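Local coordinates for protein disulfide isomerase (Pseudomonas aeruginosa, PDB 4N30) that probably catalyses thiol-disulfide exchange as an oxidoreductase of the DsbA subfamily, built on a thioredoxin fold, at residues A[119-122]-A[123-127]; A[101-104]-A[105-109]; A[178-182]-A[183-187]; A[93-96]-A[97-100]. One frame throughout, in Å; residues are numbered along the deposited sequence.

In the fold
Along the chain the order is interaction 4, 2, 1, 3. Interaction 4 is the turn between strand 86-92 and helix 99-131; interactions 2 and 1 follow on that helix, with centres about 10 Å (4 to 2) and 12 Å (2 to 1) apart, and each touches the next. Interaction 3 lies farther on, where the chain leaves helix 162-177 and enters strand 185-190 of the five-stranded sheet. It is about 22 Å from interaction 1, centre to centre, yet touches interaction 4 through Thr183 and Leu95. The loops leading into the long helix and into strand 185-190 thus meet each other, close to the CxxC motif of Cys66 and Cys69 that probably forms the redox site.

Interaction 1: A[119-122]-A[123-127]; sequences KAFW and SAIDA
The terminal methyl of Ile125 is set over an indole: CD1 lies 4.1 Å from the centroid of the six-membered ring of Trp122, 28° off the ring normal, a CH-pi contact on the same face that receives CD2 of Phe121. The methyl is nearest to CE3 of Trp122, at 3.7 Å, toward the rim of the ring. Ile125 reaches back along the helix because CG1 stands beside its own backbone N (chi1 -75°) and the chain then runs straight to CD1; it also meets the Phe121 ring, where the modelled approach is too close to be trusted in detail. Phe121 and Ile125 sit one turn apart on helix 99-131, with Trp122 beside them; this is the long helix packed beside the thioredoxin sheet, and its aromatic side faces strand 86-92: Trp90 meets Phe121 edge-to-face and also touches Trp122 and Ile125. The backbone runs as a regular alpha-helix, with Ile125 N bonded to Phe121 O at 2.9 Å. On the more polar side, Trp122 O takes the N-H of Asp126 at 3.1 Å in a nearly straight bond (167°) and a hydrogen from a water at 2.8 Å. In one of the two modelled conformers of Asp126, this water also donates to OD1.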
loop_
_atom_site.group_PDB
_atom_site.type_symbol
_atom_site.label_atom_id
_atom_site.label_comp_id
_atom_site.label_asym_id
_atom_site.label_seq_id
_atom_site.Cartn_x
_atom_site.Cartn_y
_atom_site.Cartn_z
ATOM N N LYS A 119 -10.754 6.613 2.527
ATOM C CA LYS A 119 -10.812 6.720 3.932
ATOM C C LYS A 119 -10.996 5.309 4.548
ATOM O O LYS A 119 -10.284 4.909 5.477
ATOM C CB LYS A 119 -11.989 7.650 4.379
ATOM C CG LYS A 119 -12.232 7.712 5.904
ATOM C CD LYS A 119 -11.169 8.549 6.601
ATOM C CE LYS A 119 -11.186 8.428 8.129
ATOM N NZ LYS A 119 -12.154 9.396 8.724
ATOM N N ALA A 120 -11.885 4.509 3.955
ATOM C CA ALA A 120 -12.089 3.142 4.440
ATOM C C ALA A 120 -10.867 2.243 4.180
ATOM O O ALA A 120 -10.565 1.403 5.035
ATOM C CB ALA A 120 -13.367 2.499 3.833
ATOM N N PHE A 121 -10.268 2.411 3.027
ATOM C CA PHE A 121 -9.124 1.619 2.675
ATOM C C PHE A 121 -7.983 1.828 3.683
ATOM O O PHE A 121 -7.476 0.843 4.270
ATOM C CB PHE A 121 -8.650 1.985 1.256
ATOM C CG PHE A 121 -7.373 1.322 0.837
ATOM C CD1 PHE A 121 -7.469 0.138 0.141
ATOM C CD2 PHE A 121 -6.112 1.848 1.072
ATOM C CE1 PHE A 121 -6.336 -0.525 -0.335
ATOM C CE2 PHE A 121 -4.975 1.187 0.583
ATOM C CZ PHE A 121 -5.102 -0.016 -0.080
ATOM N N TRP A 122 -7.639 3.061 3.970
ATOM C CA TRP A 122 -6.538 3.309 4.888
ATOM C C TRP A 122 -6.899 3.048 6.329
ATOM O O TRP A 122 -6.042 2.576 7.060
ATOM C CB TRP A 122 -5.998 4.746 4.672
ATOM C CG TRP A 122 -5.303 4.873 3.373
ATOM C CD1 TRP A 122 -5.812 5.419 2.195
ATOM C CD2 TRP A 122 -3.975 4.452 3.054
ATOM N NE1 TRP A 122 -4.903 5.322 1.167
ATOM C CE2 TRP A 122 -3.741 4.767 1.655
ATOM C CE3 TRP A 122 -2.909 3.826 3.794
ATOM C CZ2 TRP A 122 -2.555 4.440 1.032
ATOM C CZ3 TRP A 122 -1.701 3.550 3.151
ATOM C CH2 TRP A 122 -1.545 3.850 1.761
ATOM N N SER A 123 -8.163 3.212 6.684
ATOM C CA SER A 123 -8.599 2.803 7.998
ATOM C C SER A 123 -8.540 1.298 8.156
ATOM O O SER A 123 -8.169 0.816 9.239
ATOM C CB SER A 123 -10.007 3.329 8.331
ATOM O OG SER A 123 -9.955 4.718 8.488
ATOM N N ALA A 124 -8.817 0.550 7.103
ATOM C CA ALA A 124 -8.812 -0.939 7.173
ATOM C C ALA A 124 -7.353 -1.359 7.284
ATOM O O ALA A 124 -7.036 -2.385 7.941
ATOM C CB ALA A 124 -9.493 -1.578 5.995
ATOM N N ILE A 125 -6.433 -0.693 6.550
ATOM C CA ILE A 125 -4.983 -1.009 6.704
ATOM C C ILE A 125 -4.554 -0.876 8.177
ATOM O O ILE A 125 -3.899 -1.771 8.779
ATOM C CB ILE A 125 -4.153 -0.085 5.794
ATOM C CG1 ILE A 125 -4.303 -0.555 4.336
ATOM C CG2 ILE A 125 -2.634 -0.121 6.225
ATOM C CD1 ILE A 125 -3.628 0.245 3.296
ATOM N N ASP A 126 -4.918 0.250 8.832
ATOM C CA ASP A 126 -4.590 0.433 10.259
ATOM C C ASP A 126 -5.224 -0.621 11.116
ATOM O O ASP A 126 -4.613 -1.186 12.052
ATOM C CB ASP A 126 -5.057 1.823 10.765
ATOM C CG ASP A 126 -4.233 2.971 10.215
ATOM O OD1 ASP A 126 -3.146 2.725 9.739
ATOM O OD2 ASP A 126 -4.799 4.120 10.241
ATOM N N ALA A 127 -6.494 -0.876 10.861
ATOM C CA ALA A 127 -7.193 -1.846 11.713
ATOM C C ALA A 127 -6.556 -3.218 11.590
ATOM O O ALA A 127 -6.433 -3.940 12.601
ATOM C CB ALA A 127 -8.673 -1.920 11.283
HETATM O O HOH W 1 -3.362 3.418 7.161
#

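Interaction 2: A[101-104]-A[105-109]; sequences AARH and QARLV
His104 and Leu108, one turn apart on helix 99-131, meet with the leucine CG over one face of the imidazole, 4.3 Å from the ring centroid in a CH-pi contact. This helix follows strand 86-92 and, as in other DsbA proteins, belongs to the helical insertion in the thioredoxin fold. The imidazole swings to the Leu108 side because its CG lies anti to the backbone N (chi1 173°). Leu108 CD1 comes nearest to NE2, at 3.7 Å, while NE2 itself is hydrogen-bonded to Gly142 O. On another side of the helix Gln105 folds its stem back over the preceding turn, with CG 3.1 Å from Ala101 O, the same oxygen that receives the Gln105 N-H at 2.9 Å. Arg107, extended from CG to NE, lays one face of its guanidinium over Arg103 O, with NH2 3.8 Å from Arg103 CB. The two arginines share the neighbourhood of Glu100, which forms a salt bridge with Arg103 and a long, weak ion pair with Arg107; that carboxylate probably offsets their like charges. A water at the edge of the imidazole, in its plane, joins His104 to Arg107, 2.7 Å from His104 ND1 and 3.1 Å from Arg107 NH1, whose hydrogen it accepts.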
loop_
_atom_site.group_PDB
_atom_site.type_symbol
_atom_site.label_atom_id
_atom_site.label_comp_id
_atom_site.label_asym_id
_atom_site.label_seq_id
_atom_site.Cartn_x
_atom_site.Cartn_y
_atom_site.Cartn_z
ATOM N N ALA A 101 -3.108 -15.533 5.331
ATOM C CA ALA A 101 -3.486 -14.352 6.071
ATOM C C ALA A 101 -3.178 -13.101 5.298
ATOM O O ALA A 101 -4.008 -12.201 5.217
ATOM C CB ALA A 101 -2.766 -14.282 7.391
ATOM N N ALA A 102 -1.981 -13.004 4.697
ATOM C CA ALA A 102 -1.618 -11.768 4.003
ATOM C C ALA A 102 -2.478 -11.565 2.758
ATOM O O ALA A 102 -2.830 -10.450 2.374
ATOM C CB ALA A 102 -0.117 -11.762 3.709
ATOM N N ARG A 103 -2.773 -12.686 2.059
ATOM C CA ARG A 103 -3.654 -12.574 0.838
ATOM C C ARG A 103 -5.092 -12.172 1.227
ATOM O O ARG A 103 -5.681 -11.302 0.571
ATOM C CB ARG A 103 -3.657 -13.916 0.086
ATOM C CG ARG A 103 -2.265 -14.329 -0.341
ATOM C CD ARG A 103 -2.241 -15.535 -1.242
ATOM N NE ARG A 103 -2.787 -16.740 -0.617
ATOM C CZ ARG A 103 -2.060 -17.751 -0.123
ATOM N NH1 ARG A 103 -0.709 -17.743 -0.078
ATOM N NH2 ARG A 103 -2.736 -18.821 0.322
ATOM N N HIS A 104 -5.640 -12.841 2.246
ATOM C CA HIS A 104 -7.020 -12.525 2.651
ATOM C C HIS A 104 -7.059 -11.072 3.124
ATOM O O HIS A 104 -8.051 -10.381 2.816
ATOM C CB HIS A 104 -7.257 -13.432 3.897
ATOM C CG HIS A 104 -8.558 -13.163 4.594
ATOM N ND1 HIS A 104 -9.776 -13.185 3.925
ATOM C CD2 HIS A 104 -8.762 -12.819 5.882
ATOM C CE1 HIS A 104 -10.727 -12.905 4.847
ATOM N NE2 HIS A 104 -10.123 -12.664 6.041
ATOM N N GLN A 105 -6.029 -10.578 3.834
ATOM C CA GLN A 105 -6.048 -9.209 4.320
ATOM C C GLN A 105 -5.922 -8.216 3.173
ATOM O O GLN A 105 -6.585 -7.130 3.234
ATOM C CB GLN A 105 -4.960 -9.055 5.367
ATOM C CG GLN A 105 -5.398 -9.812 6.638
ATOM C CD GLN A 105 -4.208 -10.160 7.545
ATOM O OE1 GLN A 105 -3.116 -9.487 7.514
ATOM N NE2 GLN A 105 -4.380 -11.147 8.347
ATOM N N ALA A 106 -5.167 -8.525 2.101
ATOM C CA ALA A 106 -5.135 -7.682 0.942
ATOM C C ALA A 106 -6.563 -7.543 0.342
ATOM O O ALA A 106 -6.978 -6.472 -0.087
ATOM C CB ALA A 106 -4.121 -8.237 -0.073
ATOM N N ARG A 107 -7.251 -8.664 0.279
ATOM C CA ARG A 107 -8.612 -8.606 -0.264
ATOM C C ARG A 107 -9.525 -7.821 0.631
ATOM O O ARG A 107 -10.397 -7.067 0.097
ATOM C CB ARG A 107 -9.115 -10.028 -0.475
ATOM C CG ARG A 107 -8.402 -10.882 -1.536
ATOM C CD ARG A 107 -8.914 -12.301 -1.682
ATOM N NE ARG A 107 -7.938 -13.159 -2.260
ATOM C CZ ARG A 107 -7.252 -14.123 -1.597
ATOM N NH1 ARG A 107 -7.605 -14.529 -0.384
ATOM N NH2 ARG A 107 -6.402 -14.819 -2.332
ATOM N N LEU A 108 -9.429 -7.910 1.920
ATOM C CA LEU A 108 -10.261 -7.158 2.842
ATOM C C LEU A 108 -10.060 -5.662 2.608
ATOM O O LEU A 108 -11.065 -4.905 2.530
ATOM C CB LEU A 108 -9.943 -7.448 4.302
ATOM C CG LEU A 108 -10.425 -8.774 4.765
ATOM C CD1 LEU A 108 -9.901 -9.004 6.180
ATOM C CD2 LEU A 108 -11.937 -8.861 4.727
ATOM N N VAL A 109 -8.820 -5.211 2.371
ATOM C CA VAL A 109 -8.632 -3.764 2.287
ATOM C C VAL A 109 -9.194 -3.248 0.896
ATOM O O VAL A 109 -9.762 -2.137 0.802
ATOM C CB VAL A 109 -7.215 -3.223 2.551
ATOM C CG1 VAL A 109 -6.786 -3.561 3.958
ATOM C CG2 VAL A 109 -6.210 -3.701 1.518
HETATM O O HOH W 2 -10.071 -14.051 1.389
#

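Interaction 3: A[178-182]-A[183-187]; sequences KGITA and TPTLV
Hydrogen bonding between the two limbs of this chain reversal centres on the hydroxyl of Thr185, which donates to Ala182 O at 2.8 Å. The hydroxyl approaches from above the carbonyl plane, 39° out of it, and so misses the lone-pair directions. A water donates to the same OG1 at 2.8 Å and accepts the N-H of Thr181 at 3.0 Å, so that Thr185 is tied to two successive residues of the loop. With OG1 beside the backbone N (chi1 -70°), the methyl CG2 is turned toward Ile180. The apolar contacts follow from this placement. Ile180 CG2 packs on Thr185 CB at 3.7 Å, and CD1 of the same isoleucine reaches Val187 CG2 at 4.1 Å, farther along the strand. Thr185 and Val187, alternate residues of strand 185-190, thus present one side to the loop, while Leu186 faces helix 67-81. Backbone geometry marks the start and the bend: Gly179 closes helix 162-177 in a Schellman motif, and the peptide between Thr183 and Pro184 is cis, the hallmark cis-proline loop of the thioredoxin fold. Thr183 touches Cys66 and Cys69 of the probable redox site. Thr185 OG1 serves as both donor and acceptor, which should hold its rotation, and Thr185 OG1 and Ala182 O are paired right beside the Ile180-Val187 contact.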
loop_
_atom_site.group_PDB
_atom_site.type_symbol
_atom_site.label_atom_id
_atom_site.label_comp_id
_atom_site.label_asym_id
_atom_site.label_seq_id
_atom_site.Cartn_x
_atom_site.Cartn_y
_atom_site.Cartn_z
ATOM N N LYS A 178 9.686 -6.437 -11.656
ATOM C CA LYS A 178 10.690 -5.403 -11.292
ATOM C C LYS A 178 11.686 -6.052 -10.364
ATOM O O LYS A 178 12.595 -5.365 -9.886
ATOM C CB LYS A 178 10.015 -4.235 -10.572
ATOM C CG LYS A 178 9.186 -3.344 -11.484
ATOM C CD LYS A 178 8.653 -2.220 -10.605
ATOM C CE LYS A 178 7.597 -1.374 -11.277
ATOM N NZ LYS A 178 8.335 -0.186 -11.773
ATOM N N GLY A 179 11.610 -7.333 -10.075
ATOM C CA GLY A 179 12.616 -7.939 -9.200
ATOM C C GLY A 179 12.429 -7.611 -7.720
ATOM O O GLY A 179 13.368 -7.825 -6.907
ATOM N N ILE A 180 11.257 -7.208 -7.316
ATOM C CA ILE A 180 10.974 -6.861 -5.904
ATOM C C ILE A 180 10.641 -8.137 -5.130
ATOM O O ILE A 180 9.826 -8.985 -5.621
ATOM C CB ILE A 180 9.756 -5.911 -5.856
ATOM C CG1 ILE A 180 10.155 -4.601 -6.495
ATOM C CG2 ILE A 180 9.386 -5.562 -4.415
ATOM C CD1 ILE A 180 9.047 -3.523 -6.559
ATOM N N THR A 181 11.290 -8.407 -4.039
ATOM C CA THR A 181 11.106 -9.657 -3.309
ATOM C C THR A 181 10.714 -9.448 -1.868
ATOM O O THR A 181 10.413 -10.450 -1.200
ATOM C CB THR A 181 12.401 -10.511 -3.352
ATOM O OG1 THR A 181 13.337 -10.019 -2.427
ATOM C CG2 THR A 181 13.045 -10.638 -4.727
ATOM N N ALA A 182 10.864 -8.238 -1.295
ATOM C CA ALA A 182 10.704 -8.036 0.158
ATOM C C ALA A 182 9.887 -6.783 0.380
ATOM O O ALA A 182 9.756 -5.969 -0.514
ATOM C CB ALA A 182 12.053 -7.975 0.896
ATOM N N THR A 183 9.340 -6.649 1.595
ATOM C CA THR A 183 8.497 -5.509 1.939
ATOM C C THR A 183 8.947 -4.812 3.162
ATOM O O THR A 183 9.552 -5.445 4.083
ATOM C CB THR A 183 7.019 -5.917 2.160
ATOM O OG1 THR A 183 6.972 -6.968 3.121
ATOM C CG2 THR A 183 6.383 -6.469 0.848
ATOM N N PRO A 184 8.841 -3.519 3.261
ATOM C CA PRO A 184 8.350 -2.619 2.186
ATOM C C PRO A 184 9.418 -2.363 1.158
ATOM O O PRO A 184 10.667 -2.329 1.463
ATOM C CB PRO A 184 8.055 -1.306 2.961
ATOM C CG PRO A 184 9.099 -1.322 4.096
ATOM C CD PRO A 184 9.169 -2.757 4.506
ATOM N N THR A 185 9.025 -2.226 -0.075
ATOM C CA THR A 185 9.947 -1.714 -1.136
ATOM C C THR A 185 9.203 -0.552 -1.765
ATOM O O THR A 185 7.972 -0.606 -1.968
ATOM C CB THR A 185 10.216 -2.761 -2.192
ATOM O OG1 THR A 185 11.029 -3.780 -1.603
ATOM C CG2 THR A 185 11.022 -2.181 -3.391
ATOM N N LEU A 186 9.909 0.544 -1.982
ATOM C CA LEU A 186 9.330 1.758 -2.612
ATOM C C LEU A 186 9.710 1.884 -4.055
ATOM O O LEU A 186 10.869 1.654 -4.351
ATOM C CB LEU A 186 9.757 3.001 -1.836
ATOM C CG LEU A 186 9.596 2.916 -0.336
ATOM C CD1 LEU A 186 9.988 4.302 0.277
ATOM C CD2 LEU A 186 8.157 2.542 0.070
ATOM N N VAL A 187 8.763 2.290 -4.856
ATOM C CA VAL A 187 9.083 2.776 -6.221
ATOM C C VAL A 187 8.590 4.226 -6.198
ATOM O O VAL A 187 7.373 4.425 -6.152
ATOM C CB VAL A 187 8.440 1.932 -7.326
ATOM C CG1 VAL A 187 8.724 2.632 -8.695
ATOM C CG2 VAL A 187 8.992 0.523 -7.347
HETATM O O HOH W 3 12.377 -5.968 -2.719
#

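Interaction 4: A[93-96]-A[97-100]; sequences LPLQ and MHGE
Leu95 meets both Met97 and His98 of the turn that follows it. Its CB, directed at segment 97-100, lies 4.0 Å from CD2 of the His98 ring. Beyond CB the chain swings out beside the backbone N (chi1 -64°), and CG divides it into two methyls with different neighbours. CD1 runs alongside the end of Met97, 4.0 Å from its CE, and also touches Thr183 OG1; CD2 instead packs against Thr181 O, so the branch bridges toward the cis-proline loop. Met97 in turn lays its CG over the centre of the His98 ring, 3.9 Å above the plane. Two backbone bonds close the turn. The His98 N-H is accepted by Leu95 O at 2.9 Å, its donor standing 48° out of the carbonyl plane. The Gly99 N-H goes to Gln96 O at 3.0 Å, from 62° out of the plane. A water reinforces the fold-back by donating to both Leu95 O and Gly99 O. Gly99 has a positive phi, which suits a residue without a side chain. Outside the turn, Leu95 N bonds Asp63 OD2, and the His98 side chain touches Asp63 and Glu65 and reaches the probable redox CxxC motif. Successive i to i+3 bonds make this a 3-10 turn, here joining strand 86-92 to helix 99-131 of the DsbA-type thioredoxin fold beside the probable redox site.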
loop_
_atom_site.group_PDB
_atom_site.type_symbol
_atom_site.label_atom_id
_atom_site.label_comp_id
_atom_site.label_asym_id
_atom_site.label_seq_id
_atom_site.Cartn_x
_atom_site.Cartn_y
_atom_site.Cartn_z
ATOM N N LEU A 93 1.973 -6.548 -2.030
ATOM C CA LEU A 93 2.893 -7.623 -2.177
ATOM C C LEU A 93 2.844 -8.447 -0.898
ATOM O O LEU A 93 3.808 -8.555 -0.174
ATOM C CB LEU A 93 4.287 -7.102 -2.477
ATOM C CG LEU A 93 5.373 -8.151 -2.752
ATOM C CD1 LEU A 93 4.970 -8.952 -3.986
ATOM C CD2 LEU A 93 6.735 -7.494 -2.970
ATOM N N PRO A 94 1.770 -9.258 -0.766
ATOM C CA PRO A 94 1.736 -10.216 0.324
ATOM C C PRO A 94 2.804 -11.261 0.073
ATOM O O PRO A 94 2.822 -11.886 -0.989
ATOM C CB PRO A 94 0.310 -10.828 0.219
ATOM C CG PRO A 94 -0.093 -10.528 -1.209
ATOM C CD PRO A 94 0.536 -9.228 -1.581
ATOM N N LEU A 95 3.663 -11.519 1.018
ATOM C CA LEU A 95 4.838 -12.395 0.820
ATOM C C LEU A 95 4.395 -13.820 1.063
ATOM O O LEU A 95 3.604 -14.118 1.954
ATOM C CB LEU A 95 5.973 -12.044 1.783
ATOM C CG LEU A 95 6.544 -10.616 1.557
ATOM C CD1 LEU A 95 7.603 -10.391 2.641
ATOM C CD2 LEU A 95 7.095 -10.510 0.137
ATOM N N GLN A 96 4.912 -14.748 0.271
ATOM C CA GLN A 96 4.509 -16.140 0.367
ATOM C C GLN A 96 4.702 -16.690 1.779
ATOM O O GLN A 96 3.863 -17.500 2.219
ATOM C CB GLN A 96 5.324 -16.990 -0.642
ATOM C CG GLN A 96 4.854 -18.455 -0.753
ATOM C CD GLN A 96 3.378 -18.620 -1.208
ATOM O OE1 GLN A 96 2.910 -17.893 -2.032
ATOM N NE2 GLN A 96 2.699 -19.570 -0.562
ATOM N N MET A 97 5.758 -16.279 2.511
ATOM C CA MET A 97 5.972 -16.825 3.864
ATOM C C MET A 97 4.891 -16.383 4.854
ATOM O O MET A 97 4.830 -16.991 5.920
ATOM C CB MET A 97 7.367 -16.430 4.366
ATOM C CG MET A 97 7.456 -14.930 4.733
ATOM S SD MET A 97 9.159 -14.450 4.826
ATOM C CE MET A 97 8.971 -12.797 5.482
ATOM N N HIS A 98 4.079 -15.378 4.474
ATOM C CA HIS A 98 2.963 -14.988 5.287
ATOM C C HIS A 98 1.632 -15.623 4.932
ATOM O O HIS A 98 0.604 -15.343 5.584
ATOM C CB HIS A 98 2.880 -13.447 5.383
ATOM C CG HIS A 98 4.062 -12.818 5.983
ATOM N ND1 HIS A 98 4.785 -13.235 7.087
ATOM C CD2 HIS A 98 4.624 -11.649 5.570
ATOM C CE1 HIS A 98 5.785 -12.327 7.320
ATOM N NE2 HIS A 98 5.674 -11.373 6.391
ATOM N N GLY A 99 1.645 -16.430 3.881
ATOM C CA GLY A 99 0.553 -17.371 3.566
ATOM C C GLY A 99 -0.814 -16.717 3.344
ATOM O O GLY A 99 -0.932 -15.565 2.869
ATOM N N GLU A 100 -1.812 -17.468 3.716
ATOM C CA GLU A 100 -3.169 -17.087 3.462
ATOM C C GLU A 100 -3.536 -15.779 4.136
ATOM O O GLU A 100 -4.315 -14.994 3.570
ATOM C CB GLU A 100 -4.115 -18.262 3.879
ATOM C CG GLU A 100 -5.617 -18.000 3.593
ATOM C CD GLU A 100 -5.919 -17.705 2.104
ATOM O OE1 GLU A 100 -5.133 -17.943 1.192
ATOM O OE2 GLU A 100 -6.977 -17.075 1.790
HETATM O O HOH W 4 0.863 -14.267 1.230
#